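Side-chain contacts in epidermin leader peptide processing serine protease EpiP (Staphylococcus aureus subsp. aureus, PDB 3QFH), which probably cleaves the leader peptide from the precursor of the lantibiotic epidermin, acting as a subtilisin-like serine endopeptidase: residues A[184-189]-A[198-203]; A[133-138]-A[142-147]; A[420-423]-A[427-430]; A[314-319]-A[387-392]; A[354-359]-A[363-368]. All coordinates share one frame; numbering follows the deposited sequence.

Contact 1. Residues A[184-189]-A[198-203]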
# COMPACT_ATOMS: atom_id res chain seq x y z
N GLN A 184 -6.85 2.47 -10.69
CA GLN A 184 -6.40 3.83 -10.45
C GLN A 184 -5.01 4.11 -11.00
O GLN A 184 -4.72 5.22 -11.43
CB GLN A 184 -6.47 4.20 -8.97
CG GLN A 184 -7.93 4.25 -8.41
CD GLN A 184 -8.79 5.27 -9.15
OE1 GLN A 184 -8.67 6.47 -8.94
NE2 GLN A 184 -9.67 4.79 -9.99
N THR A 185 -4.15 3.09 -11.03
CA THR A 185 -2.81 3.28 -11.55
C THR A 185 -2.74 2.97 -13.04
O THR A 185 -2.06 3.68 -13.78
CB THR A 185 -1.75 2.32 -10.89
OG1 THR A 185 -2.13 0.95 -11.09
CG2 THR A 185 -1.58 2.57 -9.43
N SER A 186 -3.46 1.95 -13.48
CA SER A 186 -3.21 1.41 -14.81
C SER A 186 -4.37 1.18 -15.79
O SER A 186 -4.14 0.62 -16.87
CB SER A 186 -2.53 0.05 -14.58
OG SER A 186 -1.43 0.16 -13.66
N ALA A 187 -5.60 1.55 -15.45
CA ALA A 187 -6.71 1.32 -16.37
C ALA A 187 -6.44 2.03 -17.69
O ALA A 187 -6.02 3.18 -17.70
CB ALA A 187 -8.04 1.81 -15.77
N ASN A 188 -6.65 1.33 -18.79
CA ASN A 188 -6.55 1.94 -20.09
C ASN A 188 -7.59 1.28 -21.02
O ASN A 188 -7.27 0.40 -21.78
CB ASN A 188 -5.13 1.84 -20.64
CG ASN A 188 -4.94 2.68 -21.91
OD1 ASN A 188 -5.83 3.41 -22.33
ND2 ASN A 188 -3.79 2.57 -22.52
N GLY A 189 -8.84 1.69 -20.88
CA GLY A 189 -9.97 1.19 -21.69
C GLY A 189 -11.11 2.20 -21.57
O GLY A 189 -10.95 3.35 -21.98
N ASN A 198 1.90 2.22 -18.48
CA ASN A 198 2.82 1.49 -17.63
C ASN A 198 2.27 0.13 -17.23
O ASN A 198 1.06 -0.04 -17.00
CB ASN A 198 3.15 2.27 -16.33
CG ASN A 198 4.02 3.49 -16.59
OD1 ASN A 198 3.52 4.53 -17.02
ND2 ASN A 198 5.32 3.38 -16.30
N LYS A 199 3.16 -0.84 -17.12
CA LYS A 199 2.77 -2.17 -16.66
C LYS A 199 2.73 -2.13 -15.15
O LYS A 199 3.50 -1.39 -14.51
CB LYS A 199 3.77 -3.23 -17.09
CG LYS A 199 4.10 -3.29 -18.57
CD LYS A 199 2.86 -3.52 -19.42
CE LYS A 199 3.21 -3.53 -20.90
NZ LYS A 199 2.02 -3.67 -21.80
N PHE A 200 1.82 -2.91 -14.57
CA PHE A 200 1.74 -3.05 -13.14
C PHE A 200 1.93 -4.52 -12.82
O PHE A 200 1.67 -5.42 -13.66
CB PHE A 200 0.42 -2.50 -12.57
CG PHE A 200 -0.78 -3.36 -12.83
CD1 PHE A 200 -1.22 -4.26 -11.87
CD2 PHE A 200 -1.48 -3.26 -14.03
CE1 PHE A 200 -2.34 -5.04 -12.10
CE2 PHE A 200 -2.61 -4.03 -14.26
CZ PHE A 200 -3.03 -4.93 -13.30
N THR A 201 2.43 -4.76 -11.63
CA THR A 201 2.70 -6.09 -11.15
C THR A 201 1.95 -6.21 -9.85
O THR A 201 2.13 -5.38 -8.96
CB THR A 201 4.20 -6.30 -10.89
OG1 THR A 201 4.94 -5.94 -12.05
CG2 THR A 201 4.48 -7.73 -10.56
N MET A 202 1.13 -7.23 -9.72
CA MET A 202 0.36 -7.43 -8.51
C MET A 202 1.08 -8.41 -7.62
O MET A 202 1.61 -9.41 -8.09
CB MET A 202 -1.05 -7.92 -8.86
CG MET A 202 -1.92 -8.39 -7.66
SD MET A 202 -2.26 -7.13 -6.43
CE MET A 202 -3.10 -5.85 -7.37
N TYR A 203 1.14 -8.10 -6.33
CA TYR A 203 1.69 -9.02 -5.34
C TYR A 203 0.57 -9.31 -4.37
O TYR A 203 0.18 -8.45 -3.58
CB TYR A 203 2.92 -8.45 -4.66
CG TYR A 203 4.07 -8.33 -5.65
CD1 TYR A 203 4.96 -9.38 -5.84
CD2 TYR A 203 4.24 -7.18 -6.43
CE1 TYR A 203 6.01 -9.28 -6.74
CE2 TYR A 203 5.26 -7.09 -7.34
CZ TYR A 203 6.15 -8.15 -7.49
OH TYR A 203 7.18 -8.06 -8.37
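Ser186, in the last turn of helix 177-186, sets its hydroxymethyl group against the root of the Phe200 side chain at the start of strand 200-204. Two atoms do the touching on the serine side. Ser186 OG lies 3.4 Å from Phe200 CB, and Ser186 CB lies 3.5 Å from Phe200 CD2, so the serine lies against the CB and CD2 corner of the side chain and meets the ring obliquely. Phe200 CG sits between its own backbone N and carbonyl carbon (chi1 74°), a cramped placement that swings the ring alongside the helix end. Both residues are buried, and what passes between them is van der Waals contact.

The serine oxygen finds its polar partner within its own helix: Ser186 OG and Thr185 OG1 are hydrogen-bonded at 2.8 Å. Thr185 OG1 is in turn bonded to Ser182 O, so the serine oxygen that touches the phenylalanine is tied, through Thr185, to a main-chain carbonyl of the helix. Beside this pair the chain of Asn198 comes close, its O 4.2 Å from Ser186 OG. The Asn198 amide works on another front, where ND2 is held by Thr124 O and Asp398 OD2.

The end of helix 177-186 packs on strand 200-204, which lies between strands 149-150 and 126-130 in the parallel sheet of the subtilase fold. Thr185 and Phe200 both lean on Ile128 of strand 126-130, while Pro387 of helix 382-400 packs against Thr185 and Ala394 and Leu395 of the same helix against Asn198.

Contact 2. Residues A[133-138]-A[142-147]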
# COMPACT_ATOMS: atom_id res chain seq x y z
N VAL A 133 -5.70 -9.30 -8.38
CA VAL A 133 -6.31 -8.50 -9.44
C VAL A 133 -7.05 -9.40 -10.43
O VAL A 133 -6.70 -10.58 -10.63
CB VAL A 133 -5.24 -7.69 -10.24
CG1 VAL A 133 -4.30 -8.65 -11.02
CG2 VAL A 133 -5.89 -6.71 -11.21
N MET A 134 -8.10 -8.85 -11.03
CA MET A 134 -8.79 -9.54 -12.10
C MET A 134 -7.92 -9.27 -13.34
O MET A 134 -8.10 -8.27 -14.01
CB MET A 134 -10.19 -8.96 -12.28
CG MET A 134 -10.94 -9.67 -13.38
SD MET A 134 -12.52 -8.96 -13.71
CE MET A 134 -12.93 -9.88 -15.25
N LYS A 135 -6.96 -10.14 -13.62
CA LYS A 135 -6.02 -9.91 -14.72
C LYS A 135 -6.71 -9.83 -16.10
O LYS A 135 -6.16 -9.25 -17.01
CB LYS A 135 -4.93 -10.97 -14.74
CG LYS A 135 -5.39 -12.35 -15.16
CD LYS A 135 -4.27 -13.33 -15.01
CE LYS A 135 -4.58 -14.64 -15.68
NZ LYS A 135 -3.35 -15.48 -15.70
N ASN A 136 -7.90 -10.39 -16.23
CA ASN A 136 -8.62 -10.36 -17.50
C ASN A 136 -9.66 -9.23 -17.62
O ASN A 136 -10.43 -9.22 -18.55
CB ASN A 136 -9.25 -11.74 -17.78
CG ASN A 136 -8.19 -12.82 -18.02
OD1 ASN A 136 -7.10 -12.54 -18.52
ND2 ASN A 136 -8.50 -14.06 -17.65
N HIS A 137 -9.64 -8.26 -16.70
CA HIS A 137 -10.53 -7.12 -16.83
C HIS A 137 -10.10 -6.41 -18.11
O HIS A 137 -8.91 -6.20 -18.31
CB HIS A 137 -10.36 -6.17 -15.65
CG HIS A 137 -11.42 -5.13 -15.57
ND1 HIS A 137 -11.54 -4.11 -16.49
CD2 HIS A 137 -12.39 -4.92 -14.65
CE1 HIS A 137 -12.56 -3.34 -16.16
NE2 HIS A 137 -13.10 -3.82 -15.05
N ASP A 138 -11.07 -6.04 -18.96
CA ASP A 138 -10.77 -5.38 -20.25
C ASP A 138 -9.89 -4.11 -20.14
O ASP A 138 -9.07 -3.86 -21.01
CB ASP A 138 -12.07 -5.01 -20.99
CG ASP A 138 -12.81 -6.23 -21.54
OD1 ASP A 138 -12.26 -7.35 -21.56
OD2 ASP A 138 -13.97 -6.05 -21.99
N ASN A 142 -4.06 -5.37 -20.70
CA ASN A 142 -2.86 -5.02 -21.45
C ASN A 142 -1.69 -4.58 -20.55
O ASN A 142 -0.53 -4.77 -20.91
CB ASN A 142 -3.15 -3.96 -22.51
CG ASN A 142 -2.00 -3.82 -23.51
OD1 ASN A 142 -1.48 -2.73 -23.73
ND2 ASN A 142 -1.56 -4.95 -24.05
N ASN A 143 -2.00 -4.02 -19.39
CA ASN A 143 -0.97 -3.53 -18.47
C ASN A 143 -0.52 -4.55 -17.42
O ASN A 143 0.52 -4.39 -16.78
CB ASN A 143 -1.43 -2.20 -17.86
CG ASN A 143 -1.43 -1.06 -18.90
OD1 ASN A 143 -0.78 -1.17 -19.96
ND2 ASN A 143 -2.12 0.04 -18.60
N PHE A 144 -1.30 -5.61 -17.26
CA PHE A 144 -1.00 -6.66 -16.32
C PHE A 144 0.31 -7.36 -16.67
O PHE A 144 0.47 -7.83 -17.78
CB PHE A 144 -2.10 -7.72 -16.32
CG PHE A 144 -1.85 -8.84 -15.36
CD1 PHE A 144 -1.45 -10.08 -15.81
CD2 PHE A 144 -1.94 -8.61 -13.98
CE1 PHE A 144 -1.18 -11.10 -14.91
CE2 PHE A 144 -1.67 -9.61 -13.08
CZ PHE A 144 -1.29 -10.87 -13.55
N SER A 145 1.22 -7.46 -15.73
CA SER A 145 2.48 -8.17 -15.96
C SER A 145 2.40 -9.60 -15.42
O SER A 145 1.94 -9.83 -14.29
CB SER A 145 3.65 -7.45 -15.30
OG SER A 145 4.81 -8.28 -15.29
N THR A 146 2.87 -10.56 -16.21
CA THR A 146 2.90 -11.95 -15.78
C THR A 146 3.96 -12.22 -14.70
O THR A 146 4.08 -13.33 -14.23
CB THR A 146 3.08 -12.92 -16.95
OG1 THR A 146 4.30 -12.63 -17.63
CG2 THR A 146 1.88 -12.82 -17.91
N ASP A 147 4.73 -11.20 -14.32
CA ASP A 147 5.70 -11.34 -13.23
C ASP A 147 4.99 -11.17 -11.88
O ASP A 147 5.60 -11.25 -10.83
CB ASP A 147 6.83 -10.32 -13.38
CG ASP A 147 7.68 -10.57 -14.61
OD1 ASP A 147 7.73 -11.74 -15.07
OD2 ASP A 147 8.31 -9.62 -15.11
O HOH W 1 -6.38 -3.73 -21.29
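Phe144 carries the largest share of this contact, with Lys135 and then Val133 as its partners. Lys135 lays its CB almost exactly over the middle of the Phe144 ring: the carbon is 3.6 Å from the ring centroid and only 4° off the ring normal, a well-centred CH-pi contact. All six ring carbons are therefore nearly equidistant from it. With Lys135 CG wedged between its backbone N and carbonyl carbon (chi1 71°), the extended chain starts out across the ring, and CD still passes 3.8 Å from Phe144 CE1 before the ammonium end leads away.

Val133 reaches the same ring through a single methyl. Its CG1 lies 3.5 Å from Phe144 CE2, approaching obliquely. Phe144 CG is anti to the backbone N (chi1 -180°), which throws the ring across to the facing segment, where Val171 also touches it.

The two backbones are nearest at Lys135 and Phe144, CA to CA 6.2 Å, just where a type I turn from Met134 to His137 bends the first segment. Farther along, one water bridges the end of 133-138 to the start of 142-147, bonded to Asp138 O at 2.7 Å and to Asn142 N at 2.9 Å. Val133 reaches inward as well, onto Phe200 and Met202 of strand 200-204 and Thr179 of helix 177-186.

Across the segments the direct side-chain grip is apolar and dispersive, made by lysine methylenes and a valine methyl on an aromatic ring, and the polar link is left to water.

Contact 3. Residues A[420-423]-A[427-430]. With SO4 (sulfate ion), chain M.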
# COMPACT_ATOMS: atom_id res chain seq x y z
N LYS A 420 -0.56 24.25 -4.99
CA LYS A 420 -0.11 25.02 -3.85
C LYS A 420 -1.25 25.87 -3.30
O LYS A 420 -1.04 26.96 -2.81
CB LYS A 420 1.14 25.85 -4.19
CG LYS A 420 2.38 24.94 -4.36
CD LYS A 420 3.69 25.69 -4.44
CE LYS A 420 4.86 24.70 -4.44
NZ LYS A 420 6.20 25.37 -4.45
N ASN A 421 -2.46 25.32 -3.35
CA ASN A 421 -3.65 25.98 -2.83
C ASN A 421 -4.19 25.27 -1.58
O ASN A 421 -5.15 25.73 -0.99
CB ASN A 421 -4.74 25.96 -3.90
CG ASN A 421 -4.37 26.78 -5.13
OD1 ASN A 421 -3.73 27.82 -5.03
ND2 ASN A 421 -4.82 26.34 -6.29
N ASN A 422 -3.56 24.16 -1.20
CA ASN A 422 -4.02 23.32 -0.08
C ASN A 422 -3.15 23.49 1.15
O ASN A 422 -1.92 23.35 1.07
CB ASN A 422 -3.97 21.84 -0.48
CG ASN A 422 -4.37 21.61 -1.93
OD1 ASN A 422 -3.53 21.31 -2.77
ND2 ASN A 422 -5.65 21.80 -2.23
N LYS A 423 -3.80 23.75 2.28
CA LYS A 423 -3.11 23.95 3.55
C LYS A 423 -4.06 23.61 4.70
O LYS A 423 -5.26 23.65 4.52
CB LYS A 423 -2.62 25.39 3.69
CG LYS A 423 -3.68 26.50 3.66
CD LYS A 423 -4.38 26.59 2.29
CE LYS A 423 -5.02 27.97 2.05
NZ LYS A 423 -5.46 28.11 0.61
N ARG A 427 -2.25 18.57 7.22
CA ARG A 427 -3.36 17.85 6.61
C ARG A 427 -3.10 17.38 5.17
O ARG A 427 -3.44 16.24 4.83
CB ARG A 427 -4.65 18.68 6.67
CG ARG A 427 -4.97 19.16 8.07
CD ARG A 427 -6.40 19.59 8.19
NE ARG A 427 -7.28 18.42 8.23
CZ ARG A 427 -8.61 18.46 8.20
NH1 ARG A 427 -9.25 19.61 8.09
NH2 ARG A 427 -9.29 17.32 8.25
N TYR A 428 -2.49 18.25 4.34
CA TYR A 428 -2.26 17.96 2.92
C TYR A 428 -0.82 17.65 2.52
O TYR A 428 -0.57 17.28 1.35
CB TYR A 428 -2.72 19.16 2.07
CG TYR A 428 -4.17 19.50 2.27
CD1 TYR A 428 -5.16 18.88 1.50
CD2 TYR A 428 -4.56 20.37 3.26
CE1 TYR A 428 -6.50 19.17 1.69
CE2 TYR A 428 -5.90 20.66 3.46
CZ TYR A 428 -6.86 20.05 2.67
OH TYR A 428 -8.18 20.33 2.88
N GLY A 429 0.11 17.83 3.44
CA GLY A 429 1.49 17.65 3.13
C GLY A 429 1.81 18.74 2.13
O GLY A 429 1.35 19.87 2.29
N HIS A 430 2.55 18.40 1.09
CA HIS A 430 2.93 19.39 0.05
C HIS A 430 1.77 19.86 -0.82
O HIS A 430 1.91 20.83 -1.57
CB HIS A 430 4.06 18.86 -0.82
CG HIS A 430 5.34 18.67 -0.08
ND1 HIS A 430 6.20 19.71 0.19
CD2 HIS A 430 5.92 17.55 0.43
CE1 HIS A 430 7.25 19.24 0.85
NE2 HIS A 430 7.11 17.94 1.00
S SO4 M . 6.74 23.26 0.14
O1 SO4 M . 8.09 22.77 0.43
O2 SO4 M . 6.52 24.59 0.69
O3 SO4 M . 6.54 23.25 -1.30
O4 SO4 M . 5.77 22.35 0.75
O HOH W 2 0.05 23.15 -1.06
O HOH W 3 0.18 22.32 2.63
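Asn422 and Tyr428 make the tight half of this contact. Asn422 CB stands over one face of the Tyr428 ring, offset toward its rim, 3.9 Å from the centroid and 24° off the normal, a CH-pi contact whose shortest approach is 3.6 Å to Tyr428 CG. At another part of the ring, Lys423 O comes obliquely to within 3.2 Å of Tyr428 CE2. The polar ends are settled by neighbours: Asn422 OD1 accepts from Glu432 N, and Tyr428 OH is bonded to Leu325 N.

The other half is wet. Water 3 donates to both Asn422 O and Gly429 O, bridging the two backbones. Still farther out, a sulfate ion, probably from the crystallisation liquor, takes a hydrogen bond from His430 ND1 to its O4 (2.7 Å, bent to 139°). Lys420 extends its chain toward the same ion, with NZ 3.8 Å from sulfate O3. Lys423 points away from the tyrosine and curls back, its NZ giving a hydrogen bond to Asn421 O from above the carbonyl plane.

After Tyr428 the chain leaves the helix at Gly429, which has positive phi (65°). This is a short helix, 425-428, closed by a glycine and packed back on its preceding loop, between helix 406-416 and helix 435-439 of the subtilisin-like fold.

Contact 4. Residues A[314-319]-A[387-392]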
# COMPACT_ATOMS: atom_id res chain seq x y z
N VAL A 314 6.35 7.37 1.21
CA VAL A 314 5.61 8.53 0.74
C VAL A 314 4.18 8.24 1.28
O VAL A 314 3.54 7.27 0.86
CB VAL A 314 5.60 8.63 -0.77
CG1 VAL A 314 4.61 9.73 -1.23
CG2 VAL A 314 7.00 8.90 -1.29
N THR A 315 3.70 9.06 2.23
CA THR A 315 2.39 8.86 2.87
C THR A 315 1.35 9.72 2.19
O THR A 315 1.48 10.95 2.17
CB THR A 315 2.44 9.25 4.34
OG1 THR A 315 3.52 8.59 4.97
CG2 THR A 315 1.12 8.91 5.08
N VAL A 316 0.30 9.07 1.69
CA VAL A 316 -0.70 9.76 0.89
C VAL A 316 -2.02 9.88 1.63
O VAL A 316 -2.60 8.87 2.03
CB VAL A 316 -0.93 9.01 -0.43
CG1 VAL A 316 -1.91 9.73 -1.32
CG2 VAL A 316 0.43 8.79 -1.16
N GLY A 317 -2.47 11.10 1.85
CA GLY A 317 -3.79 11.34 2.43
C GLY A 317 -4.82 11.49 1.29
O GLY A 317 -4.47 11.64 0.12
N SER A 318 -6.09 11.46 1.63
CA SER A 318 -7.17 11.54 0.64
C SER A 318 -7.97 12.85 0.71
O SER A 318 -8.28 13.34 1.80
CB SER A 318 -8.11 10.34 0.84
OG SER A 318 -9.37 10.52 0.22
N THR A 319 -8.30 13.39 -0.47
CA THR A 319 -9.11 14.59 -0.62
C THR A 319 -10.49 14.25 -1.25
O THR A 319 -10.66 13.24 -1.95
CB THR A 319 -8.40 15.67 -1.50
OG1 THR A 319 -8.06 15.11 -2.77
CG2 THR A 319 -7.12 16.19 -0.85
N PRO A 387 -2.81 5.04 -5.15
CA PRO A 387 -2.37 4.60 -6.48
C PRO A 387 -2.18 5.72 -7.47
O PRO A 387 -1.40 5.56 -8.43
CB PRO A 387 -3.49 3.64 -6.94
CG PRO A 387 -4.63 3.91 -6.01
CD PRO A 387 -4.00 4.29 -4.71
N LYS A 388 -2.89 6.84 -7.25
CA LYS A 388 -2.74 8.03 -8.11
C LYS A 388 -1.33 8.62 -7.99
O LYS A 388 -0.71 9.02 -8.99
CB LYS A 388 -3.81 9.08 -7.77
CG LYS A 388 -5.25 8.66 -8.09
CD LYS A 388 -6.21 9.83 -7.85
CE LYS A 388 -7.65 9.47 -8.22
NZ LYS A 388 -8.16 8.39 -7.37
N VAL A 389 -0.83 8.65 -6.75
CA VAL A 389 0.50 9.12 -6.46
C VAL A 389 1.53 8.12 -6.97
O VAL A 389 2.55 8.53 -7.55
CB VAL A 389 0.71 9.39 -4.95
CG1 VAL A 389 2.17 9.71 -4.64
CG2 VAL A 389 -0.23 10.52 -4.48
N SER A 390 1.28 6.82 -6.78
CA SER A 390 2.23 5.81 -7.30
C SER A 390 2.34 5.94 -8.82
O SER A 390 3.45 5.92 -9.39
CB SER A 390 1.80 4.38 -6.96
OG SER A 390 1.84 4.13 -5.56
N GLY A 391 1.21 6.03 -9.49
CA GLY A 391 1.20 6.20 -10.94
C GLY A 391 1.95 7.44 -11.39
O GLY A 391 2.72 7.39 -12.36
N ALA A 392 1.75 8.55 -10.67
CA ALA A 392 2.42 9.81 -10.97
C ALA A 392 3.94 9.67 -10.88
O ALA A 392 4.69 10.16 -11.77
CB ALA A 392 1.89 10.94 -10.03
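Strand 314-319 and helix 382-400 come nearest at Val316 and Val389, whose CA atoms are 7.5 Å apart, far enough for one layer of side chains to fill the gap. Three valines make up that layer. Val316 and Val389 reach toward each other tip to tip: Val316 CG1 lies 3.7 Å from Val389 CG2, and Val316 CG2 lies 3.8 Å from Val389 CB, so both methyls of the strand residue press on the helix residue. Val389 has CG1 anti to its backbone N (chi1 173°), and this turns both of its methyls to the strand. CG2 packs on Val316, while CG1 lies between Val316 CG2 and Val314 CG1, at a looser 4.2 Å from the latter.

The arrangement is the helix-on-sheet packing of the alpha/beta subtilisin-like fold, in which helix 382-400 covers one side of the parallel sheet. Ser383, the serine of a probable Ser-His-Asp triad, lies near the start of this helix. Val314 and Val316 alternate with Thr315, so that the two valines share the side of the strand that faces the helix. Val275 on the adjacent strand 273-277 touches both Val316 and Val389 and carries the apolar layer across the sheet, while Ile338 of strand 338-341 continues it on the other flank of Val316.

Polar side chains flank Val389 on the helix. Ser390 OG is bonded to Asn232 OD1, and Lys388 turns its ammonium to Asp104, with which it forms a salt bridge, and also to Gln184 OE1.

Contact 5. Residues A[354-359]-A[363-368]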
# COMPACT_ATOMS: atom_id res chain seq x y z
N ASP A 354 -31.13 6.60 0.38
CA ASP A 354 -32.05 6.80 -0.75
C ASP A 354 -31.62 7.98 -1.64
O ASP A 354 -31.28 7.80 -2.81
CB ASP A 354 -33.49 6.99 -0.23
CG ASP A 354 -34.51 7.21 -1.35
OD1 ASP A 354 -34.11 7.25 -2.55
OD2 ASP A 354 -35.71 7.35 -1.03
N LYS A 355 -31.61 9.17 -1.07
CA LYS A 355 -31.25 10.37 -1.81
C LYS A 355 -29.82 10.32 -2.35
O LYS A 355 -29.56 10.81 -3.46
CB LYS A 355 -31.49 11.59 -0.91
CG LYS A 355 -31.15 12.93 -1.54
CD LYS A 355 -31.77 14.11 -0.75
CE LYS A 355 -31.42 15.45 -1.43
NZ LYS A 355 -31.95 16.62 -0.69
N TRP A 356 -28.91 9.70 -1.59
CA TRP A 356 -27.52 9.59 -1.99
C TRP A 356 -27.33 8.79 -3.28
O TRP A 356 -26.56 9.20 -4.18
CB TRP A 356 -26.71 8.95 -0.84
CG TRP A 356 -25.23 8.70 -1.09
CD1 TRP A 356 -24.23 9.63 -1.10
CD2 TRP A 356 -24.58 7.42 -1.22
NE1 TRP A 356 -23.01 9.02 -1.30
CE2 TRP A 356 -23.20 7.67 -1.36
CE3 TRP A 356 -25.05 6.10 -1.26
CZ2 TRP A 356 -22.28 6.64 -1.54
CZ3 TRP A 356 -24.13 5.09 -1.45
CH2 TRP A 356 -22.77 5.36 -1.59
N MET A 357 -28.00 7.65 -3.40
CA MET A 357 -27.80 6.79 -4.58
C MET A 357 -28.70 7.14 -5.76
O MET A 357 -28.35 6.86 -6.90
CB MET A 357 -27.94 5.29 -4.23
CG MET A 357 -29.31 4.83 -3.77
SD MET A 357 -29.47 3.01 -3.59
CE MET A 357 -29.28 2.48 -5.31
N ASN A 358 -29.85 7.74 -5.49
CA ASN A 358 -30.83 8.04 -6.54
C ASN A 358 -30.88 9.49 -7.02
O ASN A 358 -31.51 9.74 -8.03
CB ASN A 358 -32.22 7.62 -6.08
CG ASN A 358 -32.35 6.13 -5.90
OD1 ASN A 358 -31.84 5.33 -6.70
ND2 ASN A 358 -33.05 5.73 -4.84
N GLU A 359 -30.24 10.41 -6.30
CA GLU A 359 -30.21 11.82 -6.73
C GLU A 359 -28.81 12.31 -7.09
O GLU A 359 -28.52 13.50 -7.02
CB GLU A 359 -30.88 12.73 -5.70
CG GLU A 359 -32.37 12.43 -5.51
CD GLU A 359 -33.09 13.51 -4.69
OE1 GLU A 359 -32.50 14.60 -4.46
OE2 GLU A 359 -34.25 13.28 -4.27
N HIS A 363 -22.14 9.65 -7.05
CA HIS A 363 -21.30 9.87 -8.23
C HIS A 363 -20.37 11.08 -8.12
O HIS A 363 -19.30 11.11 -8.73
CB HIS A 363 -22.18 10.02 -9.48
CG HIS A 363 -23.16 8.89 -9.66
ND1 HIS A 363 -24.37 8.85 -9.01
CD2 HIS A 363 -23.09 7.76 -10.40
CE1 HIS A 363 -25.01 7.74 -9.35
NE2 HIS A 363 -24.25 7.06 -10.19
N LYS A 364 -20.81 12.08 -7.38
CA LYS A 364 -20.04 13.29 -7.17
C LYS A 364 -18.92 13.15 -6.13
O LYS A 364 -17.87 13.76 -6.31
CB LYS A 364 -20.99 14.42 -6.73
CG LYS A 364 -21.96 14.84 -7.81
CD LYS A 364 -22.89 15.94 -7.30
CE LYS A 364 -23.87 16.40 -8.39
NZ LYS A 364 -24.86 17.40 -7.86
N GLU A 365 -19.13 12.33 -5.09
CA GLU A 365 -18.16 12.21 -4.00
C GLU A 365 -17.41 10.87 -3.90
O GLU A 365 -16.53 10.74 -3.05
CB GLU A 365 -18.84 12.52 -2.65
CG GLU A 365 -19.87 11.48 -2.15
CD GLU A 365 -20.44 11.84 -0.76
OE1 GLU A 365 -21.23 11.03 -0.22
OE2 GLU A 365 -20.12 12.92 -0.20
N ASN A 366 -17.76 9.88 -4.72
CA ASN A 366 -17.01 8.61 -4.71
C ASN A 366 -16.21 8.47 -6.00
O ASN A 366 -16.46 9.16 -6.98
CB ASN A 366 -17.91 7.39 -4.47
CG ASN A 366 -18.39 7.27 -3.01
OD1 ASN A 366 -18.08 8.10 -2.14
ND2 ASN A 366 -19.11 6.20 -2.73
N ILE A 367 -15.27 7.54 -5.96
CA ILE A 367 -14.35 7.27 -7.04
C ILE A 367 -14.80 6.09 -7.90
O ILE A 367 -14.98 4.98 -7.41
CB ILE A 367 -12.97 6.88 -6.46
CG1 ILE A 367 -12.46 7.92 -5.42
CG2 ILE A 367 -11.97 6.62 -7.58
CD1 ILE A 367 -12.16 9.27 -5.95
N LEU A 368 -14.93 6.34 -9.20
CA LEU A 368 -15.30 5.33 -10.13
C LEU A 368 -14.04 4.53 -10.46
O LEU A 368 -13.03 5.10 -10.86
CB LEU A 368 -15.90 5.98 -11.39
CG LEU A 368 -16.29 5.06 -12.55
CD1 LEU A 368 -17.33 4.00 -12.13
CD2 LEU A 368 -16.81 5.88 -13.69
O HOH W 4 -26.84 15.43 -6.94
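Trp356 reaches from helix 346-358 to Glu365 and Asn366 with the edge of its indole. Its CB leaves the helix across the line to the other segment, and CG lies anti to the backbone N (chi1 178°), which carries the ring outward. At the five-membered ring, CD1 passes 3.4 Å from Glu365 OE1. The next atom, NE1, donates to that same oxygen at 2.9 Å; the bond is bent, with an N-H...O angle of 132°, and OE1 is met on its anti side. Ring and carboxylate planes stand 56° apart. Farther along, CZ2 brings the ring edge up to the Asn366 side chain.

Here short helix 361-365 follows helix 346-358 closely and packs back on it before strand 367-370. Glu365 joins the start of helix 346-358 to Trp356 farther along it, since its OE1 also accepts from Leu348 N and its OE2 from Tyr347 N. Several N-H donors gathered there would probably stabilise the carboxylate as an anion. At the more exposed border His363 turns the edge of its ring to Met357 O, its CE1 4.2 Å away, and a water joins Glu359 O to Lys364 NZ.

In the fold
Along the chain the order is contact 2, contact 1, then contact 5 nested within the loop that contact 4 closes, and last contact 3. Contacts 1 and 2 are neighbours, centres 8 Å apart, joined where Ser186 O meets Asn143 ND2 and Lys199 NZ meets Asn142 O. Contacts 1 and 4 both reach the seven-stranded parallel sheet, their centres 15 Å apart, and Gln184 and Lys388 link their helices. Contact 3 lies about 13 Å from contact 4, centre to centre, touching it through Tyr428 and Thr319. Contact 5 is more peripheral, its centre 23 Å from that of contact 4, though Lys388 and Ile367 touch. Contacts 1 and 4 pack helices 177-186 and 382-400, which carry His177 and Ser383 of the probable triad, on the core sheet.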